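Local coordinates for uncharacterized protein orp (Desulfovibrio gigas, PDB 2WFB) that probably holds or helps to assemble a mixed molybdenum-copper sulphide cluster, and is here in its apo form, at residues 5-10 with 102-107; 9-14 with 40-45; 14-19 with 31-36; 58-63 with 82-87; 93-98 with 110-115. All coordinates share one frame; numbering follows the deposited sequence.

The first strand, 6-11, is central, and contacts 1 and 2 open on it from overlapping segments. Contact 3 closes first, folding the 14-19 loop back on strand 29-34, inside the larger loop that contact 2 closes on edge strand 40-44. Contact 4 follows in series and pairs helices 55-66 and 78-86, on the opposite side of the chain's centre from contact 1. Contacts 3 and 4 lie within the long loop that contact 1 closes when helix 100-108 returns to the first strand. Contact 5 crosses contact 1, opening at 93-98 before that helix and closing at 110-115 after it, so that the tail after the helix is tied to the loop before it.

Contact 1 (5-10 with 102-107); sequences QRIAVT and QAVQRF
Phe107 N bonds back to Ala103 O at 2.9 Å, one of the helical bonds that hold the turn that carries Phe107 and Val104, whose side chains meet Ile7 and Val9. Between strand 6-10 and helix 102-107 themselves the contact is wholly apolar. Ile7 has its CG1 branch beside the backbone N (chi1 -55°), and the next torsion extends the chain toward the helix, which puts CD1 into the groove between two helical residues. On one side this methyl meets Val104 CG1 at 4.1 Å. On the other it approaches Phe107 obliquely, with Ile7 CD1 lying 3.9 Å from Phe107 CD2 and about as far from CE2. The second methyl of Val104 serves the rest of the strand: its CG2 packs on Val9 CG2 at 3.7 Å and, less closely, on Ile7 CG2. Val104 thus divides its two branches, CG1 for the end of Ile7 and CG2 for the base of Ile7 and for Val9. Ile7 and Val9 both point at the helix while Ala8 between them points away, the alternation expected of a strand in a sheet. The backbone bonds of this strand run to Val33 on one flank and to Gly69 and Val70 on the other. The segment axes approach to 9.7 Å at a crossing angle of 133°. A C-terminal helix laid across the first, central strand of a five-stranded mixed sheet of order 3-2-1-4-5 is characteristic of the ribonuclease H-like alpha/beta/alpha fold.

Contact 2 (9-14 with 40-45); sequences VTAEGP and AEYVDN
Tyr42, on the edge strand of the ribonuclease H-like sheet, bridges to Gly13 and Pro14 in the loop that leaves the central strand 6-11. Strand 29-34 separates the two strands in the sheet, so the link is made by the tyrosine passing over it, and Val31 of that strand touches the same side chain. Two torsions set this up. With chi1 at 180° the ring is carried away from its own backbone N and out over the sheet; with chi2 at 78° it is turned so that one face meets the loop. The pyrrolidine ring of Pro14 lies roughly parallel to that face. Its CG forms a CH-pi contact, 4.2 Å from the ring centroid of Tyr42 and only 15° off the normal, while Pro14 CB sits 4.0 Å from Tyr42 CG, nearer the root of the ring. Pro14 N is also above this face, displaced toward the rim. Farther out, the backbone of Gly13 takes over: its carbonyl carbon comes obliquely to 3.3 Å from Tyr42 CE1. The extended backbone of Gly13 leads the chain from the strand end into the proline that covers the ring face. Ala11, still in the strand, approaches differently, at the ring edge near its plane, with its CB 4.2 Å from Tyr42 CE1. At the far end of the side chain, Tyr42 OH lies 3.6 Å from Gly13 CA.

Contact 3 (14-19 with 31-36); sequences PGLDGL and VVVDAA
Leu16 carries its CG beside the backbone N (chi1 -76°), and an extended second torsion sends CD1 onward while leaving CD2 as the branch turned to Val31 and Val33. In Val33, chi1 of -68° leaves CG1 opposite the carbonyl carbon, and this is the methyl that receives the leucine: Leu16 CD2 to Val33 CG1 is 3.8 Å. The same CD2 touches Val31 CG1 at 4.1 Å, so one leucine methyl spans two successive inward-facing residues of strand 31-34. Against Val31 the leucine side chain lies at about a right angle; its approach to Val33 is slanted. Val31 uses its other branch on the loop backbone, where CG2 lies 4.0 Å from Gly15 O in plain van der Waals contact. Gly15 has a positive phi, a conformation that suits a residue without a side chain and lets the chain swing from Pro14 toward the valines. The loop is held from a second direction by helix 100-108, since Asp17 OD1 makes a salt bridge with Arg101 NE and the backbone of Leu16 bonds to that of Arg101. Val100 and Val104 of this helix touch Val31 and Val33 respectively. Leu16 therefore lies against the sheet while the loop around it is pinned to the N-terminal turn of the helix. The arrangement belongs to the antiparallel pairing of the first two strands of the ribonuclease H-like fold; here their connection is long and folds back over the second strand.

Contact 4 (58-63 with 82-87); sequences NAAQVL and QALQAA
No ring or amide face is pressed between Ala60 and Ala83; the two helices meet through methyl groups alone, and the rings nearby belong to Phe24, which touches both Leu63 and Leu84, and to Phe30 of strand 29-34, which touches Leu63. The methyl of Ala60 points at that of Ala83, which comes in from one side, with Ala60 CB to Ala83 CB 3.7 Å. Small residues at this point let the backbones come close: the segment axes approach to 9.0 Å, and the CA atoms of Ala60 and Leu84 are 5.6 Å apart. Leu84 supplies the bulkier part of the packing. Its CB leaves the helix to one side, but with CG placed beside the backbone N (chi1 -64°) the CD2 branch swings back over the seam and lies 4.0 Å from Ala60 CB. One turn along the first helix, Leu63 CD1 meets the same methyl, Leu84 CD2, at 4.1 Å, the two leucines slanting across one another. The helices run nearly parallel, 21° apart. Both leucines also rest on Leu71 of strand 68-72, and Leu63 reaches Ala8 of the central strand, so the pair covers the face of the sheet opposite that of helix 100-108. Helix 55-66 leads into strand 68-72, while helix 78-86 forms the beta-alpha-beta crossover from that strand to its parallel neighbour, strand 90-92.

Contact 5 (93-98 with 110-115); sequences QDLEGL and GQVPMA
Neither segment is regular: 110-115 leaves helix 100-108 through a Schellman motif at Gly110, 93-98 ends in a type II turn from Leu95 to Leu98, and the backbones come nearest at Gln93 and Ala115, with CA atoms 6.4 Å apart. The glutamine side chain runs out extended beyond CG and presents its flat amide to the alanine, whose methyl sits above the amide plane. Ala115 CB lies 3.4 Å from Gln93 CD and 3.3 Å from OE1, contacts of packing and not of bonding. The amide's rotation is fixed farther along the tail, where Gln93 NE2 donates to Gly117 O. Phe81 of helix 78-86 touches both Gln93 and Ala115. The contact thus fastens the C-terminal tail beside strand 90-92, the outermost parallel strand of the ribonuclease H-like sheet, and Ala115 adds a backbone hydrogen bond to Val91 of that strand. Between the two side-chain pairs a water joins the backbones: it accepts from Gln93 N at 2.7 Å and donates to Pro113 O at 2.6 Å, giving each main-chain group a partner across the gap. Beyond the water, Leu95 and Val112 reach toward each other tip to tip. Each isobutyl methyl has its own counterpart, Leu95 CD2 against Val112 CG2 at 3.9 Å and Leu95 CD1 against Val112 CG1 at 4.1 Å. Val112 CG1 lies anti to its backbone N (chi1 -176°), which leaves both branches turned to the leucine; its CG2 also packs on the backbone of Phe107 in the preceding helix.

Contact 1 (5-10 with 102-107)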
# COMPACT_ATOMS: atom_id res chain seq x y z
N GLN A 5 10.33 -7.61 -2.21
CA GLN A 5 10.42 -7.62 -0.76
C GLN A 5 10.29 -6.25 -0.10
O GLN A 5 10.52 -6.13 1.10
CB GLN A 5 11.73 -8.27 -0.30
CG GLN A 5 11.78 -9.77 -0.52
CD GLN A 5 13.13 -10.37 -0.13
OE1 GLN A 5 14.17 -9.96 -0.65
NE2 GLN A 5 13.11 -11.32 0.80
N ARG A 6 9.93 -5.21 -0.87
CA ARG A 6 9.54 -3.91 -0.28
C ARG A 6 8.03 -3.83 -0.29
O ARG A 6 7.40 -3.71 -1.35
CB ARG A 6 10.11 -2.70 -1.04
CG ARG A 6 11.46 -2.92 -1.62
CD ARG A 6 12.58 -2.35 -0.78
NE ARG A 6 13.45 -1.58 -1.68
CZ ARG A 6 13.37 -0.27 -1.84
NH1 ARG A 6 12.48 0.42 -1.13
NH2 ARG A 6 14.17 0.35 -2.69
N ILE A 7 7.48 -3.94 0.90
CA ILE A 7 6.05 -4.06 1.08
C ILE A 7 5.52 -2.72 1.58
O ILE A 7 5.92 -2.27 2.64
CB ILE A 7 5.72 -5.17 2.10
CG1 ILE A 7 6.38 -6.50 1.68
CG2 ILE A 7 4.20 -5.26 2.26
CD1 ILE A 7 6.40 -7.58 2.76
N ALA A 8 4.66 -2.07 0.79
CA ALA A 8 4.00 -0.85 1.21
C ALA A 8 2.63 -1.18 1.83
O ALA A 8 1.90 -2.01 1.32
CB ALA A 8 3.82 0.10 0.04
N VAL A 9 2.32 -0.54 2.94
CA VAL A 9 1.05 -0.77 3.59
C VAL A 9 0.43 0.60 3.82
O VAL A 9 1.07 1.46 4.41
CB VAL A 9 1.20 -1.51 4.94
CG1 VAL A 9 -0.18 -1.82 5.54
CG2 VAL A 9 2.00 -2.80 4.79
N THR A 10 -0.82 0.80 3.35
CA THR A 10 -1.54 2.06 3.62
C THR A 10 -1.72 2.28 5.12
O THR A 10 -2.06 1.36 5.86
CB THR A 10 -2.90 2.12 2.91
OG1 THR A 10 -3.69 0.98 3.28
CG2 THR A 10 -2.70 2.12 1.40
N GLN A 102 0.68 -6.67 11.64
CA GLN A 102 -0.13 -7.86 11.41
C GLN A 102 -0.42 -8.09 9.95
O GLN A 102 -0.47 -9.22 9.54
CB GLN A 102 -1.44 -7.78 12.17
CG GLN A 102 -1.30 -7.86 13.71
CD GLN A 102 -2.58 -7.47 14.42
OE1 GLN A 102 -3.42 -6.76 13.86
NE2 GLN A 102 -2.73 -7.91 15.65
N ALA A 103 -0.64 -7.03 9.16
CA ALA A 103 -0.91 -7.21 7.74
C ALA A 103 0.33 -7.77 6.98
O ALA A 103 0.20 -8.64 6.11
CB ALA A 103 -1.38 -5.91 7.10
N VAL A 104 1.51 -7.26 7.33
CA VAL A 104 2.73 -7.72 6.70
C VAL A 104 2.94 -9.18 7.09
O VAL A 104 3.21 -10.01 6.21
CB VAL A 104 3.95 -6.88 7.09
CG1 VAL A 104 5.22 -7.59 6.68
CG2 VAL A 104 3.88 -5.50 6.43
N GLN A 105 2.77 -9.49 8.38
CA GLN A 105 2.85 -10.89 8.85
C GLN A 105 1.86 -11.83 8.17
O GLN A 105 2.28 -12.92 7.75
CB GLN A 105 2.77 -10.99 10.39
CG GLN A 105 3.13 -12.39 10.94
CD GLN A 105 4.59 -12.78 10.69
OE1 GLN A 105 4.90 -13.63 9.84
NE2 GLN A 105 5.51 -12.14 11.41
N ARG A 106 0.58 -11.46 8.03
CA ARG A 106 -0.39 -12.30 7.29
C ARG A 106 -0.00 -12.46 5.82
O ARG A 106 -0.17 -13.54 5.26
CB ARG A 106 -1.84 -11.78 7.30
CG ARG A 106 -2.49 -11.72 8.66
CD ARG A 106 -3.95 -12.23 8.69
NE ARG A 106 -4.78 -11.82 7.56
CZ ARG A 106 -6.07 -11.47 7.66
NH1 ARG A 106 -6.67 -11.42 8.85
NH2 ARG A 106 -6.75 -11.13 6.57
N PHE A 107 0.46 -11.38 5.20
CA PHE A 107 0.96 -11.46 3.83
C PHE A 107 2.12 -12.45 3.70
O PHE A 107 2.08 -13.33 2.85
CB PHE A 107 1.40 -10.10 3.26
CG PHE A 107 2.14 -10.22 1.95
CD1 PHE A 107 1.46 -10.59 0.79
CD2 PHE A 107 3.51 -10.04 1.89
CE1 PHE A 107 2.14 -10.75 -0.42
CE2 PHE A 107 4.20 -10.20 0.68
CZ PHE A 107 3.51 -10.56 -0.47

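Contact 2 (9-14 with 40-45)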
# COMPACT_ATOMS: atom_id res chain seq x y z
N VAL A 9 2.32 -0.54 2.94
CA VAL A 9 1.05 -0.77 3.59
C VAL A 9 0.43 0.60 3.82
O VAL A 9 1.07 1.46 4.41
CB VAL A 9 1.20 -1.51 4.94
CG1 VAL A 9 -0.18 -1.82 5.54
CG2 VAL A 9 2.00 -2.80 4.79
N THR A 10 -0.82 0.80 3.35
CA THR A 10 -1.54 2.06 3.62
C THR A 10 -1.72 2.28 5.12
O THR A 10 -2.06 1.36 5.86
CB THR A 10 -2.90 2.12 2.91
OG1 THR A 10 -3.69 0.98 3.28
CG2 THR A 10 -2.70 2.12 1.40
N ALA A 11 -1.45 3.51 5.57
CA ALA A 11 -1.31 3.77 6.98
C ALA A 11 -1.94 5.10 7.36
O ALA A 11 -2.01 6.02 6.54
CB ALA A 11 0.15 3.73 7.38
N GLU A 12 -2.39 5.19 8.60
CA GLU A 12 -3.08 6.37 9.09
C GLU A 12 -2.07 7.36 9.67
O GLU A 12 -2.43 8.49 10.03
CB GLU A 12 -4.20 5.93 10.08
CG GLU A 12 -5.47 5.44 9.33
CD GLU A 12 -6.28 4.35 10.02
OE1 GLU A 12 -6.00 4.02 11.19
OE2 GLU A 12 -7.22 3.84 9.39
N GLY A 13 -0.80 6.96 9.69
CA GLY A 13 0.31 7.69 10.28
C GLY A 13 1.48 6.73 10.51
O GLY A 13 1.41 5.54 10.16
N PRO A 14 2.58 7.22 11.11
CA PRO A 14 3.80 6.38 11.27
C PRO A 14 3.65 5.28 12.33
O PRO A 14 2.83 5.41 13.22
CB PRO A 14 4.88 7.39 11.69
CG PRO A 14 4.26 8.77 11.57
CD PRO A 14 2.76 8.60 11.59
N ALA A 40 11.86 -0.37 8.25
CA ALA A 40 10.64 0.32 7.84
C ALA A 40 10.82 1.84 7.74
O ALA A 40 11.56 2.43 8.52
CB ALA A 40 9.51 -0.02 8.81
N GLU A 41 10.13 2.48 6.80
CA GLU A 41 10.06 3.94 6.76
C GLU A 41 8.60 4.35 6.57
O GLU A 41 7.78 3.54 6.14
CB GLU A 41 10.93 4.51 5.62
CG GLU A 41 10.55 4.01 4.23
CD GLU A 41 11.23 4.75 3.07
OE1 GLU A 41 10.97 4.36 1.90
OE2 GLU A 41 12.01 5.71 3.32
N TYR A 42 8.29 5.60 6.90
CA TYR A 42 6.98 6.16 6.64
C TYR A 42 7.04 7.16 5.49
O TYR A 42 7.84 8.10 5.52
CB TYR A 42 6.39 6.80 7.92
CG TYR A 42 5.03 7.41 7.71
CD1 TYR A 42 3.89 6.62 7.64
CD2 TYR A 42 4.89 8.79 7.56
CE1 TYR A 42 2.63 7.18 7.44
CE2 TYR A 42 3.64 9.37 7.35
CZ TYR A 42 2.52 8.56 7.29
OH TYR A 42 1.30 9.12 7.10
N VAL A 43 6.23 6.93 4.47
CA VAL A 43 6.15 7.75 3.27
C VAL A 43 4.85 8.55 3.35
O VAL A 43 3.76 7.98 3.31
CB VAL A 43 6.23 6.90 1.97
CG1 VAL A 43 6.09 7.77 0.72
CG2 VAL A 43 7.55 6.15 1.90
N ASP A 44 4.99 9.86 3.50
CA ASP A 44 3.85 10.78 3.61
C ASP A 44 3.06 10.87 2.30
O ASP A 44 3.64 10.98 1.23
CB ASP A 44 4.34 12.16 4.06
CG ASP A 44 3.21 13.09 4.37
OD1 ASP A 44 2.66 12.98 5.48
OD2 ASP A 44 2.86 13.92 3.51
N ASN A 45 1.74 10.81 2.38
CA ASN A 45 0.88 10.87 1.19
C ASN A 45 -0.03 12.12 1.20
O ASN A 45 -1.09 12.14 0.56
CB ASN A 45 0.02 9.59 1.08
CG ASN A 45 -0.66 9.46 -0.27
OD1 ASN A 45 -0.06 9.72 -1.30
ND2 ASN A 45 -1.93 9.08 -0.26

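Contact 3 (14-19 with 31-36)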
# COMPACT_ATOMS: atom_id res chain seq x y z
N PRO A 14 2.58 7.22 11.11
CA PRO A 14 3.80 6.38 11.27
C PRO A 14 3.65 5.28 12.33
O PRO A 14 2.83 5.41 13.22
CB PRO A 14 4.88 7.39 11.69
CG PRO A 14 4.26 8.77 11.57
CD PRO A 14 2.76 8.60 11.59
N GLY A 15 4.42 4.20 12.21
CA GLY A 15 4.47 3.17 13.24
C GLY A 15 3.97 1.82 12.78
O GLY A 15 2.99 1.72 12.04
N LEU A 16 4.64 0.76 13.22
CA LEU A 16 4.27 -0.59 12.83
C LEU A 16 3.00 -1.09 13.50
O LEU A 16 2.36 -2.01 13.02
CB LEU A 16 5.43 -1.56 13.09
CG LEU A 16 6.59 -1.50 12.07
CD1 LEU A 16 7.76 -2.33 12.57
CD2 LEU A 16 6.14 -1.97 10.70
N ASP A 17 2.60 -0.46 14.61
CA ASP A 17 1.45 -0.95 15.33
C ASP A 17 0.19 -0.12 15.17
O ASP A 17 -0.82 -0.42 15.79
CB ASP A 17 1.81 -1.23 16.80
CG ASP A 17 2.86 -2.34 16.93
OD1 ASP A 17 2.61 -3.48 16.43
OD2 ASP A 17 3.94 -2.07 17.50
N GLY A 18 0.23 0.90 14.32
CA GLY A 18 -0.99 1.61 13.91
C GLY A 18 -1.77 0.75 12.93
O GLY A 18 -1.23 -0.18 12.37
N LEU A 19 -3.04 1.09 12.68
CA LEU A 19 -3.90 0.28 11.83
C LEU A 19 -3.65 0.56 10.37
O LEU A 19 -3.25 1.66 10.03
CB LEU A 19 -5.38 0.58 12.11
CG LEU A 19 -5.95 0.16 13.46
CD1 LEU A 19 -7.35 0.75 13.57
CD2 LEU A 19 -5.98 -1.35 13.58
N VAL A 31 3.47 2.89 5.26
CA VAL A 31 4.62 2.33 5.94
C VAL A 31 5.21 1.32 4.96
O VAL A 31 4.54 0.36 4.56
CB VAL A 31 4.23 1.65 7.27
CG1 VAL A 31 5.45 0.89 7.87
CG2 VAL A 31 3.74 2.66 8.25
N VAL A 32 6.45 1.55 4.55
CA VAL A 32 7.14 0.70 3.59
C VAL A 32 8.16 -0.16 4.35
O VAL A 32 9.03 0.39 5.02
CB VAL A 32 7.89 1.53 2.54
CG1 VAL A 32 8.55 0.59 1.51
CG2 VAL A 32 6.93 2.50 1.85
N VAL A 33 8.06 -1.48 4.24
CA VAL A 33 8.92 -2.38 5.03
C VAL A 33 9.69 -3.34 4.14
O VAL A 33 9.17 -3.84 3.14
CB VAL A 33 8.13 -3.23 6.09
CG1 VAL A 33 7.58 -2.36 7.18
CG2 VAL A 33 7.00 -3.95 5.45
N ASP A 34 10.95 -3.58 4.50
CA ASP A 34 11.76 -4.56 3.81
C ASP A 34 11.52 -5.91 4.48
O ASP A 34 11.91 -6.08 5.65
CB ASP A 34 13.22 -4.17 3.94
CG ASP A 34 14.15 -4.97 3.04
OD1 ASP A 34 13.77 -6.07 2.53
OD2 ASP A 34 15.28 -4.49 2.84
N ALA A 35 10.89 -6.84 3.76
CA ALA A 35 10.49 -8.15 4.31
C ALA A 35 11.65 -8.89 5.01
O ALA A 35 11.45 -9.63 5.98
CB ALA A 35 9.86 -9.01 3.24
N ALA A 36 12.85 -8.69 4.49
CA ALA A 36 14.10 -9.06 5.14
C ALA A 36 15.06 -8.02 4.60
O ALA A 36 15.62 -8.27 3.51
CB ALA A 36 14.55 -10.43 4.68

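Contact 4 (58-63 with 82-87)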
# COMPACT_ATOMS: atom_id res chain seq x y z
N ASN A 58 -1.75 9.43 -8.31
CA ASN A 58 -0.62 10.07 -7.64
C ASN A 58 0.03 9.17 -6.60
O ASN A 58 1.25 9.17 -6.45
CB ASN A 58 -1.04 11.37 -6.97
CG ASN A 58 0.14 12.22 -6.54
OD1 ASN A 58 0.44 12.34 -5.33
ND2 ASN A 58 0.83 12.80 -7.51
N ALA A 59 -0.78 8.44 -5.84
CA ALA A 59 -0.29 7.55 -4.81
C ALA A 59 0.51 6.40 -5.42
O ALA A 59 1.58 6.04 -4.90
CB ALA A 59 -1.46 7.03 -3.95
N ALA A 60 0.03 5.86 -6.54
CA ALA A 60 0.73 4.81 -7.26
C ALA A 60 2.12 5.28 -7.71
O ALA A 60 3.10 4.51 -7.63
CB ALA A 60 -0.09 4.33 -8.44
N GLN A 61 2.20 6.53 -8.17
CA GLN A 61 3.48 7.15 -8.55
C GLN A 61 4.41 7.38 -7.35
O GLN A 61 5.60 7.16 -7.47
CB GLN A 61 3.27 8.43 -9.36
CG GLN A 61 2.78 8.09 -10.78
CD GLN A 61 1.99 9.21 -11.46
OE1 GLN A 61 1.95 10.35 -10.99
NE2 GLN A 61 1.37 8.88 -12.60
N VAL A 62 3.86 7.77 -6.21
CA VAL A 62 4.65 7.84 -4.98
C VAL A 62 5.27 6.47 -4.64
O VAL A 62 6.47 6.38 -4.35
CB VAL A 62 3.81 8.42 -3.82
CG1 VAL A 62 4.52 8.22 -2.45
CG2 VAL A 62 3.55 9.91 -4.05
N LEU A 63 4.47 5.41 -4.70
CA LEU A 63 4.94 4.04 -4.46
C LEU A 63 5.96 3.52 -5.48
O LEU A 63 6.88 2.83 -5.11
CB LEU A 63 3.76 3.06 -4.38
CG LEU A 63 2.87 3.16 -3.15
CD1 LEU A 63 1.81 2.07 -3.18
CD2 LEU A 63 3.69 3.07 -1.88
N GLN A 82 -5.16 -0.06 -11.91
CA GLN A 82 -4.45 -0.12 -13.20
C GLN A 82 -3.05 0.50 -13.11
O GLN A 82 -2.08 -0.06 -13.64
CB GLN A 82 -5.25 0.61 -14.28
CG GLN A 82 -4.47 0.84 -15.56
CD GLN A 82 -5.09 1.89 -16.44
OE1 GLN A 82 -6.32 1.93 -16.63
NE2 GLN A 82 -4.25 2.78 -16.98
N ALA A 83 -2.97 1.64 -12.43
CA ALA A 83 -1.70 2.32 -12.20
C ALA A 83 -0.72 1.45 -11.38
O ALA A 83 0.46 1.40 -11.71
CB ALA A 83 -1.95 3.65 -11.53
N LEU A 84 -1.21 0.77 -10.34
CA LEU A 84 -0.40 -0.20 -9.56
C LEU A 84 0.11 -1.40 -10.37
O LEU A 84 1.28 -1.77 -10.28
CB LEU A 84 -1.14 -0.68 -8.30
CG LEU A 84 -1.45 0.40 -7.28
CD1 LEU A 84 -2.56 -0.07 -6.33
CD2 LEU A 84 -0.19 0.79 -6.53
N GLN A 85 -0.78 -2.00 -11.17
CA GLN A 85 -0.40 -3.06 -12.09
C GLN A 85 0.67 -2.54 -13.06
O GLN A 85 1.72 -3.18 -13.22
CB GLN A 85 -1.59 -3.50 -12.89
CG GLN A 85 -2.52 -4.42 -12.17
CD GLN A 85 -3.45 -5.12 -13.15
OE1 GLN A 85 -3.59 -6.33 -13.11
NE2 GLN A 85 -4.08 -4.35 -14.06
N ALA A 86 0.40 -1.37 -13.66
CA ALA A 86 1.36 -0.71 -14.57
C ALA A 86 2.74 -0.57 -13.90
O ALA A 86 3.76 -0.86 -14.52
CB ALA A 86 0.83 0.66 -15.05
N ALA A 87 2.77 -0.17 -12.64
CA ALA A 87 4.05 -0.05 -11.91
C ALA A 87 4.68 -1.39 -11.50
O ALA A 87 5.81 -1.44 -10.99
CB ALA A 87 3.90 0.90 -10.72

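Contact 5 (93-98 with 110-115)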
# COMPACT_ATOMS: atom_id res chain seq x y z
N GLN A 93 -5.78 -6.92 -0.73
CA GLN A 93 -6.96 -6.12 -0.36
C GLN A 93 -7.58 -6.62 0.94
O GLN A 93 -7.15 -7.65 1.45
CB GLN A 93 -8.00 -6.12 -1.48
CG GLN A 93 -7.64 -5.17 -2.60
CD GLN A 93 -8.38 -5.43 -3.89
OE1 GLN A 93 -9.15 -6.37 -3.99
NE2 GLN A 93 -8.12 -4.61 -4.88
N ASP A 94 -8.55 -5.86 1.47
CA ASP A 94 -9.42 -6.29 2.59
C ASP A 94 -8.68 -6.45 3.89
O ASP A 94 -9.04 -7.31 4.72
CB ASP A 94 -10.19 -7.59 2.25
CG ASP A 94 -10.97 -7.50 0.92
OD1 ASP A 94 -11.76 -6.55 0.74
OD2 ASP A 94 -10.79 -8.40 0.06
N LEU A 95 -7.63 -5.65 4.09
CA LEU A 95 -6.79 -5.74 5.28
C LEU A 95 -7.11 -4.73 6.40
O LEU A 95 -6.36 -4.62 7.37
CB LEU A 95 -5.30 -5.72 4.91
CG LEU A 95 -4.91 -6.92 4.05
CD1 LEU A 95 -3.67 -6.65 3.24
CD2 LEU A 95 -4.73 -8.18 4.90
N GLU A 96 -8.22 -4.01 6.27
CA GLU A 96 -8.64 -3.07 7.30
C GLU A 96 -8.97 -3.83 8.59
O GLU A 96 -9.46 -4.98 8.56
CB GLU A 96 -9.79 -2.17 6.81
CG GLU A 96 -11.13 -2.88 6.58
CD GLU A 96 -11.32 -3.54 5.19
OE1 GLU A 96 -10.40 -3.62 4.35
OE2 GLU A 96 -12.45 -3.98 4.93
N GLY A 97 -8.63 -3.20 9.71
CA GLY A 97 -8.88 -3.78 11.03
C GLY A 97 -7.62 -4.42 11.59
O GLY A 97 -7.57 -4.76 12.78
N LEU A 98 -6.61 -4.59 10.73
CA LEU A 98 -5.29 -5.13 11.13
C LEU A 98 -4.33 -3.99 11.40
O LEU A 98 -4.50 -2.89 10.82
CB LEU A 98 -4.73 -6.03 10.03
CG LEU A 98 -5.44 -7.35 9.72
CD1 LEU A 98 -4.72 -8.11 8.59
CD2 LEU A 98 -5.49 -8.23 10.96
N GLY A 110 1.44 -16.17 3.74
CA GLY A 110 0.63 -16.71 2.65
C GLY A 110 -0.88 -16.62 2.80
O GLY A 110 -1.62 -17.27 2.05
N GLN A 111 -1.35 -15.77 3.71
CA GLN A 111 -2.78 -15.64 4.03
C GLN A 111 -3.47 -14.49 3.28
O GLN A 111 -4.66 -14.20 3.53
CB GLN A 111 -2.96 -15.46 5.54
CG GLN A 111 -2.87 -16.72 6.39
CD GLN A 111 -2.85 -16.40 7.89
OE1 GLN A 111 -2.07 -15.57 8.36
NE2 GLN A 111 -3.71 -17.08 8.65
N VAL A 112 -2.73 -13.82 2.39
CA VAL A 112 -3.26 -12.69 1.62
C VAL A 112 -3.21 -12.96 0.11
O VAL A 112 -2.16 -12.84 -0.51
CB VAL A 112 -2.54 -11.33 1.96
CG1 VAL A 112 -3.19 -10.16 1.22
CG2 VAL A 112 -2.59 -11.05 3.45
N PRO A 113 -4.37 -13.30 -0.48
CA PRO A 113 -4.49 -13.50 -1.92
C PRO A 113 -4.16 -12.23 -2.68
O PRO A 113 -4.58 -11.15 -2.25
CB PRO A 113 -5.97 -13.81 -2.09
CG PRO A 113 -6.42 -14.28 -0.74
CD PRO A 113 -5.65 -13.46 0.21
N MET A 114 -3.38 -12.31 -3.75
CA MET A 114 -3.15 -11.10 -4.53
C MET A 114 -4.43 -10.81 -5.31
O MET A 114 -5.07 -11.72 -5.84
CB MET A 114 -1.87 -11.20 -5.38
CG MET A 114 -0.54 -11.26 -4.54
SD MET A 114 -0.18 -9.88 -3.41
CE MET A 114 -1.00 -10.35 -1.90
N ALA A 115 -4.85 -9.55 -5.31
CA ALA A 115 -6.11 -9.16 -5.95
C ALA A 115 -5.98 -9.13 -7.45
O ALA A 115 -4.92 -8.78 -7.98
CB ALA A 115 -6.57 -7.81 -5.45
O HOH W 1 -6.43 -9.40 -1.62